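Local coordinates for protein N-acyl-D-glutamate deacylase (Bordetella bronchiseptica, PDB 3GIQ) that probably hydrolyses N-acyl-D-glutamate to D-glutamate and a carboxylate as a zinc-dependent deacylase of the amidohydrolase family, at residues 66-71 with 113-118; 289-294 with 331-336. All coordinates share one frame; numbering follows the deposited sequence.

Interaction 1. Residues 66-71 with 113-118; sequences HGHDDL and ALLGET. With ZN (zinc ion), chain E; G01 (N-[(R)-hydroxy(methyl)phosphoryl]-D-glutamic acid), chain C.
L71 and L115 both carry CG beside the backbone N and opposite the carbonyl carbon (chi1 -49° and -58°). Their side chains cross at about a right angle, with CD1 of L71 3.9 Å from CB of L115; that methyl also reaches the carbonyl of L115 and CB of T118, and a branched, apolar leucine suits this buried place between two loops. The L115 chain runs on to bring CD2 within 4.0 Å of ND1 of H68, oblique to that imidazole, and against OD2 of D70.

The backbones are joined through one water. It donates to O of L115 at 2.6 Å and to O of H68 at 2.9 Å, and it accepts from N of L71 at 2.8 Å, which satisfies three buried polar groups together. G116 suits a phi of 132°, where a CB would press on the carbonyl of L115 and lie close to CD1 of L71.

H66 and H68 form the HxH pair that follows the first barrel strand of amidohydrolases. NE2 of H66 binds zinc at 2.1 Å and NE2 of H68 at 2.0 Å, with C95 and OPA of the phosphorus ligand completing the site. L114 places CD1 against the ligand methyl C6. The tetrahedral phosphorus with its zinc-bound oxygen is consistent with mimicry of the intermediate formed when a metal-activated water attacks the amide.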
ATOM      1  N   HIS A  66       0.291   0.226   1.388  1.00 10.91           N
ATOM      2  CA  HIS A  66      -0.935   0.006   0.640  1.00 11.14           C
ATOM      3  C   HIS A  66      -0.676  -0.551  -0.747  1.00 11.75           C
ATOM      4  O   HIS A  66      -0.786   0.158  -1.750  1.00 13.45           O
ATOM      5  CB  HIS A  66      -1.761   1.286   0.521  1.00 11.35           C
ATOM      6  CG  HIS A  66      -3.197   1.030   0.187  1.00 10.89           C
ATOM      7  ND1 HIS A  66      -4.184   0.961   1.149  1.00 11.56           N
ATOM      8  CD2 HIS A  66      -3.800   0.739  -0.990  1.00 12.32           C
ATOM      9  CE1 HIS A  66      -5.331   0.638   0.578  1.00 12.54           C
ATOM     10  NE2 HIS A  66      -5.125   0.497  -0.720  1.00 12.50           N
ATOM     11  N   GLY A  67      -0.331  -1.833  -0.800  1.00 11.90           N
ATOM     12  CA  GLY A  67      -0.081  -2.464  -2.078  1.00 11.63           C
ATOM     13  C   GLY A  67      -1.210  -3.390  -2.501  1.00 11.69           C
ATOM     14  O   GLY A  67      -2.000  -3.854  -1.672  1.00 11.27           O
ATOM     15  N   HIS A  68      -1.299  -3.628  -3.805  1.00 11.75           N
ATOM     16  CA  HIS A  68      -2.292  -4.532  -4.382  1.00 11.36           C
ATOM     17  C   HIS A  68      -1.525  -5.466  -5.313  1.00 11.58           C
ATOM     18  O   HIS A  68      -2.053  -5.947  -6.316  1.00 12.71           O
ATOM     19  CB  HIS A  68      -3.353  -3.752  -5.175  1.00 10.91           C
ATOM     20  CG  HIS A  68      -4.396  -3.107  -4.316  1.00  9.44           C
ATOM     21  ND1 HIS A  68      -5.225  -3.830  -3.483  1.00 11.18           N
ATOM     22  CD2 HIS A  68      -4.736  -1.807  -4.150  1.00  9.51           C
ATOM     23  CE1 HIS A  68      -6.028  -3.001  -2.839  1.00 10.65           C
ATOM     24  NE2 HIS A  68      -5.753  -1.768  -3.226  1.00  9.78           N
ATOM     25  N   ASP A  69      -0.271  -5.725  -4.951  1.00 11.38           N
ATOM     26  CA  ASP A  69       0.625  -6.574  -5.739  1.00 11.86           C
ATOM     27  C   ASP A  69       0.551  -8.053  -5.346  1.00 10.66           C
ATOM     28  O   ASP A  69       1.445  -8.832  -5.675  1.00 12.09           O
ATOM     29  CB  ASP A  69       2.063  -6.078  -5.558  1.00 11.46           C
ATOM     30  CG  ASP A  69       2.157  -4.560  -5.561  1.00 13.57           C
ATOM     31  OD1 ASP A  69       2.222  -3.959  -6.653  1.00 11.57           O
ATOM     32  OD2 ASP A  69       2.144  -3.969  -4.461  1.00 13.80           O
ATOM     33  N   ASP A  70      -0.517  -8.436  -4.653  1.00 11.86           N
ATOM     34  CA  ASP A  70      -0.704  -9.816  -4.187  1.00 12.54           C
ATOM     35  C   ASP A  70      -0.260 -10.926  -5.143  1.00 12.60           C
ATOM     36  O   ASP A  70       0.447 -11.857  -4.741  1.00 13.35           O
ATOM     37  CB  ASP A  70      -2.176 -10.064  -3.844  1.00 12.09           C
ATOM     38  CG  ASP A  70      -2.713  -9.089  -2.823  1.00 13.80           C
ATOM     39  OD1 ASP A  70      -3.190  -9.549  -1.763  1.00 17.62           O
ATOM     40  OD2 ASP A  70      -2.668  -7.867  -3.084  1.00 13.94           O
ATOM     41  N   LEU A  71      -0.684 -10.825  -6.398  1.00 12.42           N
ATOM     42  CA  LEU A  71      -0.392 -11.846  -7.405  1.00 13.12           C
ATOM     43  C   LEU A  71       0.791 -11.551  -8.320  1.00 12.56           C
ATOM     44  O   LEU A  71       1.152 -12.383  -9.160  1.00 11.99           O
ATOM     45  CB  LEU A  71      -1.638 -12.072  -8.267  1.00 12.01           C
ATOM     46  CG  LEU A  71      -2.950 -12.283  -7.502  1.00 13.67           C
ATOM     47  CD1 LEU A  71      -4.110 -12.419  -8.484  1.00 13.72           C
ATOM     48  CD2 LEU A  71      -2.838 -13.517  -6.625  1.00 14.36           C
ATOM     49  N   ALA A 113     -10.714  -8.386  -9.502  1.00 20.82           N
ATOM     50  CA  ALA A 113     -10.066  -8.376 -10.809  1.00 20.66           C
ATOM     51  C   ALA A 113      -8.817  -7.503 -10.819  1.00 21.29           C
ATOM     52  O   ALA A 113      -7.880  -7.754 -11.581  1.00 20.97           O
ATOM     53  CB  ALA A 113     -11.048  -7.893 -11.874  1.00 21.85           C
ATOM     54  N   LEU A 114      -8.799  -6.478  -9.973  1.00 19.21           N
ATOM     55  CA  LEU A 114      -7.657  -5.570  -9.913  1.00 18.93           C
ATOM     56  C   LEU A 114      -6.355  -6.246  -9.492  1.00 18.24           C
ATOM     57  O   LEU A 114      -5.268  -5.734  -9.766  1.00 16.92           O
ATOM     58  CB  LEU A 114      -7.951  -4.412  -8.958  1.00 18.03           C
ATOM     59  CG  LEU A 114      -9.068  -3.450  -9.364  1.00 18.28           C
ATOM     60  CD1 LEU A 114      -9.191  -2.352  -8.310  1.00 16.13           C
ATOM     61  CD2 LEU A 114      -8.762  -2.851 -10.726  1.00 20.35           C
ATOM     62  N   LEU A 115      -6.461  -7.387  -8.820  1.00 16.15           N
ATOM     63  CA  LEU A 115      -5.268  -8.098  -8.373  1.00 15.69           C
ATOM     64  C   LEU A 115      -4.593  -8.852  -9.510  1.00 15.88           C
ATOM     65  O   LEU A 115      -3.387  -9.084  -9.480  1.00 14.66           O
ATOM     66  CB  LEU A 115      -5.628  -9.082  -7.259  1.00 15.63           C
ATOM     67  CG  LEU A 115      -6.287  -8.460  -6.027  1.00 19.30           C
ATOM     68  CD1 LEU A 115      -6.491  -9.527  -4.967  1.00 18.17           C
ATOM     69  CD2 LEU A 115      -5.413  -7.338  -5.493  1.00 17.11           C
ATOM     70  N   GLY A 116      -5.376  -9.234 -10.512  1.00 16.15           N
ATOM     71  CA  GLY A 116      -4.820  -9.969 -11.634  1.00 15.67           C
ATOM     72  C   GLY A 116      -5.650 -11.195 -11.957  1.00 15.51           C
ATOM     73  O   GLY A 116      -6.649 -11.466 -11.294  1.00 16.10           O
ATOM     74  N   GLU A 117      -5.223 -11.949 -12.965  1.00 16.51           N
ATOM     75  CA  GLU A 117      -5.943 -13.141 -13.399  1.00 17.84           C
ATOM     76  C   GLU A 117      -5.474 -14.469 -12.809  1.00 17.64           C
ATOM     77  O   GLU A 117      -6.095 -15.501 -13.051  1.00 17.12           O
ATOM     78  CB  GLU A 117      -5.915 -13.225 -14.924  1.00 19.15           C
ATOM     79  CG  GLU A 117      -6.792 -12.196 -15.609  1.00 23.88           C
ATOM     80  CD  GLU A 117      -6.682 -12.250 -17.117  1.00 26.83           C
ATOM     81  OE1 GLU A 117      -6.648 -13.367 -17.675  1.00 30.14           O
ATOM     82  OE2 GLU A 117      -6.640 -11.173 -17.748  1.00 31.34           O
ATOM     83  N   THR A 118      -4.387 -14.457 -12.044  1.00 17.70           N
ATOM     84  CA  THR A 118      -3.899 -15.692 -11.436  1.00 18.41           C
ATOM     85  C   THR A 118      -4.941 -16.260 -10.477  1.00 18.85           C
ATOM     86  O   THR A 118      -5.493 -15.534  -9.649  1.00 17.44           O
ATOM     87  CB  THR A 118      -2.584 -15.454 -10.661  1.00 19.79           C
ATOM     88  OG1 THR A 118      -1.489 -15.430 -11.582  1.00 22.22           O
ATOM     89  CG2 THR A 118      -2.350 -16.553  -9.631  1.00 19.51           C
TER
HETATM   90 ZN    ZN E 483      -6.432  -0.201  -2.218  1.00 14.93          ZN
HETATM   91  CD  G01 C 481     -12.620   5.820  -5.006  1.00 13.01           C
HETATM   92  CG  G01 C 481     -11.339   5.499  -4.236  1.00  9.99           C
HETATM   93  CB  G01 C 481     -10.606   4.328  -4.906  1.00 10.65           C
HETATM   94  CA  G01 C 481      -9.247   3.841  -4.334  1.00 10.53           C
HETATM   95  C   G01 C 481      -8.220   4.991  -4.439  1.00 12.11           C
HETATM   96  C6  G01 C 481      -8.458  -0.075  -5.402  1.00 10.96           C
HETATM   97  P   G01 C 481      -8.619   1.211  -4.175  1.00 11.28           P
HETATM   98  OPA G01 C 481      -7.272   1.224  -3.332  1.00 10.64           O
HETATM   99  OPB G01 C 481      -9.785   0.922  -3.306  1.00 12.03           O
HETATM  100  N   G01 C 481      -8.693   2.623  -4.986  1.00  9.61           N
HETATM  101  O   G01 C 481      -7.563   5.122  -5.490  1.00 11.82           O
HETATM  102  OXT G01 C 481      -8.115   5.728  -3.439  1.00 12.03           O
HETATM  103  OE1 G01 C 481     -12.493   6.434  -6.090  1.00 11.63           O
HETATM  104  OE2 G01 C 481     -13.685   5.431  -4.496  1.00 12.31           O
HETATM  105  O   HOH W   1      -1.604  -8.442  -7.646  1.00 14.33           O

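Interaction 2. Residues 289-294 with 331-336; sequences TILIPE and TAARRL. With G01 (N-[(R)-hydroxy(methyl)phosphoryl]-D-glutamic acid), chain C.
The carbonyl O of A333 has two polar partners: a water 2.9 Å from it, well placed to donate, and N of L336, three residues on, which gives it a weak 3.2 Å bond while bonding mainly to O of A332. A weak, 3.4 Å bond from the water to O of L291 would complete a bridge between the segments, but this water has more acceptors around it than protons, so the bridge is a loose one.

Apolar contact does most of the joining. L291 holds CG anti to its backbone N (chi1 173°), which sends CD2 across to the helix, against the A333 carbonyl, 3.8 Å from CB of A333 and 4.0 Å from CB of L336. P293 comes in beside it, its ring atom CG 4.0 Å from the same A333 methyl. Alanine suits this helix position because its short side chain lets both a leucine methyl and a proline ring come close. At the more open margin, CG of R334 rests 4.1 Å from CB of P293, while NH2 of the extended arginine and OE2 of E294 stay 5.1 Å apart, opposite charges that may attract weakly.

At the start of 289-294, T289 lies beside the ligand. CB and CG2 lie along its glutamate chain, and OG1 is hydrogen-bonded to OH of Y190, which also holds the ligand. The contact thus packs helix 329-336 on the loop leaving edge strand 286-290 of a small antiparallel sheet, an insertion between two neighbouring strands of the amidohydrolase TIM barrel that borders its active site.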
ATOM      1  N   THR A 289      -9.725   2.975  -9.365  1.00 12.30           N
ATOM      2  CA  THR A 289     -10.298   1.693  -8.989  1.00 12.49           C
ATOM      3  C   THR A 289     -11.153   1.232 -10.163  1.00 12.58           C
ATOM      4  O   THR A 289     -10.911   1.634 -11.303  1.00 12.17           O
ATOM      5  CB  THR A 289     -11.159   1.824  -7.703  1.00 11.40           C
ATOM      6  OG1 THR A 289     -11.607   0.525  -7.293  1.00 12.08           O
ATOM      7  CG2 THR A 289     -12.364   2.726  -7.941  1.00 14.02           C
ATOM      8  N   ILE A 290     -12.143   0.390  -9.898  1.00 12.28           N
ATOM      9  CA  ILE A 290     -13.018  -0.089 -10.965  1.00 12.53           C
ATOM     10  C   ILE A 290     -13.850   1.070 -11.523  1.00 12.90           C
ATOM     11  O   ILE A 290     -14.064   2.069 -10.836  1.00 11.12           O
ATOM     12  CB  ILE A 290     -13.983  -1.183 -10.445  1.00 13.96           C
ATOM     13  CG1 ILE A 290     -14.809  -0.640  -9.276  1.00 15.76           C
ATOM     14  CG2 ILE A 290     -13.195  -2.410 -10.005  1.00 13.54           C
ATOM     15  CD1 ILE A 290     -15.882  -1.591  -8.779  1.00 16.25           C
ATOM     16  N   LEU A 291     -14.300   0.945 -12.772  1.00 11.30           N
ATOM     17  CA  LEU A 291     -15.133   1.978 -13.380  1.00 13.43           C
ATOM     18  C   LEU A 291     -16.528   1.836 -12.782  1.00 15.22           C
ATOM     19  O   LEU A 291     -17.117   0.753 -12.807  1.00 14.95           O
ATOM     20  CB  LEU A 291     -15.200   1.812 -14.907  1.00 12.22           C
ATOM     21  CG  LEU A 291     -16.171   2.742 -15.655  1.00 13.69           C
ATOM     22  CD1 LEU A 291     -15.804   4.202 -15.399  1.00 11.70           C
ATOM     23  CD2 LEU A 291     -16.128   2.441 -17.152  1.00 12.08           C
ATOM     24  N   ILE A 292     -17.040   2.933 -12.236  1.00 14.80           N
ATOM     25  CA  ILE A 292     -18.357   2.959 -11.609  1.00 16.16           C
ATOM     26  C   ILE A 292     -19.268   3.872 -12.425  1.00 16.19           C
ATOM     27  O   ILE A 292     -19.166   5.092 -12.345  1.00 16.11           O
ATOM     28  CB  ILE A 292     -18.244   3.490 -10.165  1.00 16.36           C
ATOM     29  CG1 ILE A 292     -17.319   2.576  -9.355  1.00 18.11           C
ATOM     30  CG2 ILE A 292     -19.624   3.576  -9.524  1.00 18.34           C
ATOM     31  CD1 ILE A 292     -16.886   3.157  -8.014  1.00 17.46           C
ATOM     32  N   PRO A 293     -20.175   3.287 -13.226  1.00 17.48           N
ATOM     33  CA  PRO A 293     -21.104   4.048 -14.069  1.00 18.05           C
ATOM     34  C   PRO A 293     -21.875   5.151 -13.352  1.00 18.21           C
ATOM     35  O   PRO A 293     -22.154   6.195 -13.939  1.00 19.15           O
ATOM     36  CB  PRO A 293     -22.028   2.965 -14.625  1.00 18.18           C
ATOM     37  CG  PRO A 293     -21.127   1.779 -14.712  1.00 20.30           C
ATOM     38  CD  PRO A 293     -20.397   1.839 -13.390  1.00 18.10           C
ATOM     39  N   GLU A 294     -22.221   4.916 -12.092  1.00 19.97           N
ATOM     40  CA  GLU A 294     -22.970   5.892 -11.305  1.00 21.35           C
ATOM     41  C   GLU A 294     -22.223   7.215 -11.151  1.00 21.01           C
ATOM     42  O   GLU A 294     -22.815   8.226 -10.775  1.00 20.53           O
ATOM     43  CB  GLU A 294     -23.281   5.330  -9.913  1.00 24.47           C
ATOM     44  CG  GLU A 294     -24.208   4.120  -9.889  1.00 30.44           C
ATOM     45  CD  GLU A 294     -23.617   2.905 -10.576  1.00 33.69           C
ATOM     46  OE1 GLU A 294     -22.438   2.586 -10.318  1.00 31.59           O
ATOM     47  OE2 GLU A 294     -24.338   2.262 -11.369  1.00 37.76           O
ATOM     48  N   THR A 331     -24.092   5.241 -20.237  1.00 17.92           N
ATOM     49  CA  THR A 331     -24.233   4.121 -21.160  1.00 19.35           C
ATOM     50  C   THR A 331     -22.863   3.642 -21.632  1.00 18.23           C
ATOM     51  O   THR A 331     -22.619   2.443 -21.736  1.00 18.91           O
ATOM     52  CB  THR A 331     -25.076   4.524 -22.388  1.00 19.39           C
ATOM     53  OG1 THR A 331     -26.403   4.856 -21.960  1.00 21.81           O
ATOM     54  CG2 THR A 331     -25.141   3.385 -23.399  1.00 19.34           C
ATOM     55  N   ALA A 332     -21.970   4.583 -21.919  1.00 17.36           N
ATOM     56  CA  ALA A 332     -20.628   4.239 -22.378  1.00 17.10           C
ATOM     57  C   ALA A 332     -19.878   3.462 -21.298  1.00 16.91           C
ATOM     58  O   ALA A 332     -19.173   2.496 -21.594  1.00 16.64           O
ATOM     59  CB  ALA A 332     -19.859   5.502 -22.743  1.00 16.06           C
ATOM     60  N   ALA A 333     -20.036   3.882 -20.047  1.00 15.71           N
ATOM     61  CA  ALA A 333     -19.364   3.216 -18.932  1.00 15.83           C
ATOM     62  C   ALA A 333     -19.858   1.776 -18.790  1.00 17.38           C
ATOM     63  O   ALA A 333     -19.079   0.868 -18.489  1.00 15.84           O
ATOM     64  CB  ALA A 333     -19.604   3.991 -17.631  1.00 15.40           C
ATOM     65  N   ARG A 334     -21.154   1.569 -19.000  1.00 18.72           N
ATOM     66  CA  ARG A 334     -21.723   0.230 -18.901  1.00 20.63           C
ATOM     67  C   ARG A 334     -21.189  -0.651 -20.024  1.00 19.96           C
ATOM     68  O   ARG A 334     -20.938  -1.841 -19.823  1.00 19.91           O
ATOM     69  CB  ARG A 334     -23.252   0.301 -18.950  1.00 22.94           C
ATOM     70  CG  ARG A 334     -23.852   0.905 -17.689  1.00 26.59           C
ATOM     71  CD  ARG A 334     -25.330   1.208 -17.828  1.00 30.47           C
ATOM     72  NE  ARG A 334     -25.855   1.811 -16.606  1.00 34.80           N
ATOM     73  CZ  ARG A 334     -27.000   2.483 -16.533  1.00 37.87           C
ATOM     74  NH1 ARG A 334     -27.750   2.643 -17.617  1.00 38.59           N
ATOM     75  NH2 ARG A 334     -27.395   2.997 -15.375  1.00 38.89           N
ATOM     76  N   ARG A 335     -21.002  -0.062 -21.201  1.00 19.15           N
ATOM     77  CA  ARG A 335     -20.488  -0.809 -22.344  1.00 19.60           C
ATOM     78  C   ARG A 335     -19.007  -1.144 -22.181  1.00 17.84           C
ATOM     79  O   ARG A 335     -18.515  -2.103 -22.775  1.00 16.84           O
ATOM     80  CB  ARG A 335     -20.688  -0.016 -23.638  1.00 21.64           C
ATOM     81  CG  ARG A 335     -22.139   0.231 -24.011  1.00 24.69           C
ATOM     82  CD  ARG A 335     -22.223   0.845 -25.398  1.00 28.33           C
ATOM     83  NE  ARG A 335     -23.579   1.259 -25.742  1.00 31.56           N
ATOM     84  CZ  ARG A 335     -23.894   1.927 -26.847  1.00 32.75           C
ATOM     85  NH1 ARG A 335     -22.945   2.253 -27.716  1.00 34.02           N
ATOM     86  NH2 ARG A 335     -25.152   2.275 -27.079  1.00 31.94           N
ATOM     87  N   LEU A 336     -18.299  -0.355 -21.375  1.00 16.60           N
ATOM     88  CA  LEU A 336     -16.872  -0.581 -21.141  1.00 15.84           C
ATOM     89  C   LEU A 336     -16.607  -1.647 -20.076  1.00 15.62           C
ATOM     90  O   LEU A 336     -15.497  -2.177 -19.984  1.00 14.41           O
ATOM     91  CB  LEU A 336     -16.189   0.728 -20.717  1.00 14.02           C
ATOM     92  CG  LEU A 336     -16.054   1.832 -21.773  1.00 13.74           C
ATOM     93  CD1 LEU A 336     -15.707   3.156 -21.101  1.00 13.96           C
ATOM     94  CD2 LEU A 336     -14.979   1.444 -22.792  1.00 14.37           C
TER
HETATM   95  CD  G01 C 481     -12.620   5.820  -5.006  1.00 13.01           C
HETATM   96  CG  G01 C 481     -11.339   5.499  -4.236  1.00  9.99           C
HETATM   97  CB  G01 C 481     -10.606   4.328  -4.906  1.00 10.65           C
HETATM   98  CA  G01 C 481      -9.247   3.841  -4.334  1.00 10.53           C
HETATM   99  C   G01 C 481      -8.220   4.991  -4.439  1.00 12.11           C
HETATM  100  C6  G01 C 481      -8.458  -0.075  -5.402  1.00 10.96           C
HETATM  101  P   G01 C 481      -8.619   1.211  -4.175  1.00 11.28           P
HETATM  102  OPA G01 C 481      -7.272   1.224  -3.332  1.00 10.64           O
HETATM  103  OPB G01 C 481      -9.785   0.922  -3.306  1.00 12.03           O
HETATM  104  N   G01 C 481      -8.693   2.623  -4.986  1.00  9.61           N
HETATM  105  O   G01 C 481      -7.563   5.122  -5.490  1.00 11.82           O
HETATM  106  OXT G01 C 481      -8.115   5.728  -3.439  1.00 12.03           O
HETATM  107  OE1 G01 C 481     -12.493   6.434  -6.090  1.00 11.63           O
HETATM  108  OE2 G01 C 481     -13.685   5.431  -4.496  1.00 12.31           O
HETATM  109  O   HOH W   2     -18.769   0.058 -15.748  1.00 19.11           O

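Along the chain, barrel strand 57-64 runs straight into the zinc-binding loop of interaction 1. Strand 87-92 and the loop after it follow, and that contact closes when 113-118 returns beside 66-71. The chain then builds most of the barrel before strand 286-290 opens interaction 2, which closes at helix 329-336, ahead of the last barrel strand, 360-362. The two loops are in series, neither nested nor crossed. Their centres are about 20 Å apart, yet L114 and T289 touch and both lie beside the same ligand. Interaction 1 thus ties two loops at the barrel mouth, while interaction 2 holds together the inserted sheet and helix flanking that mouth.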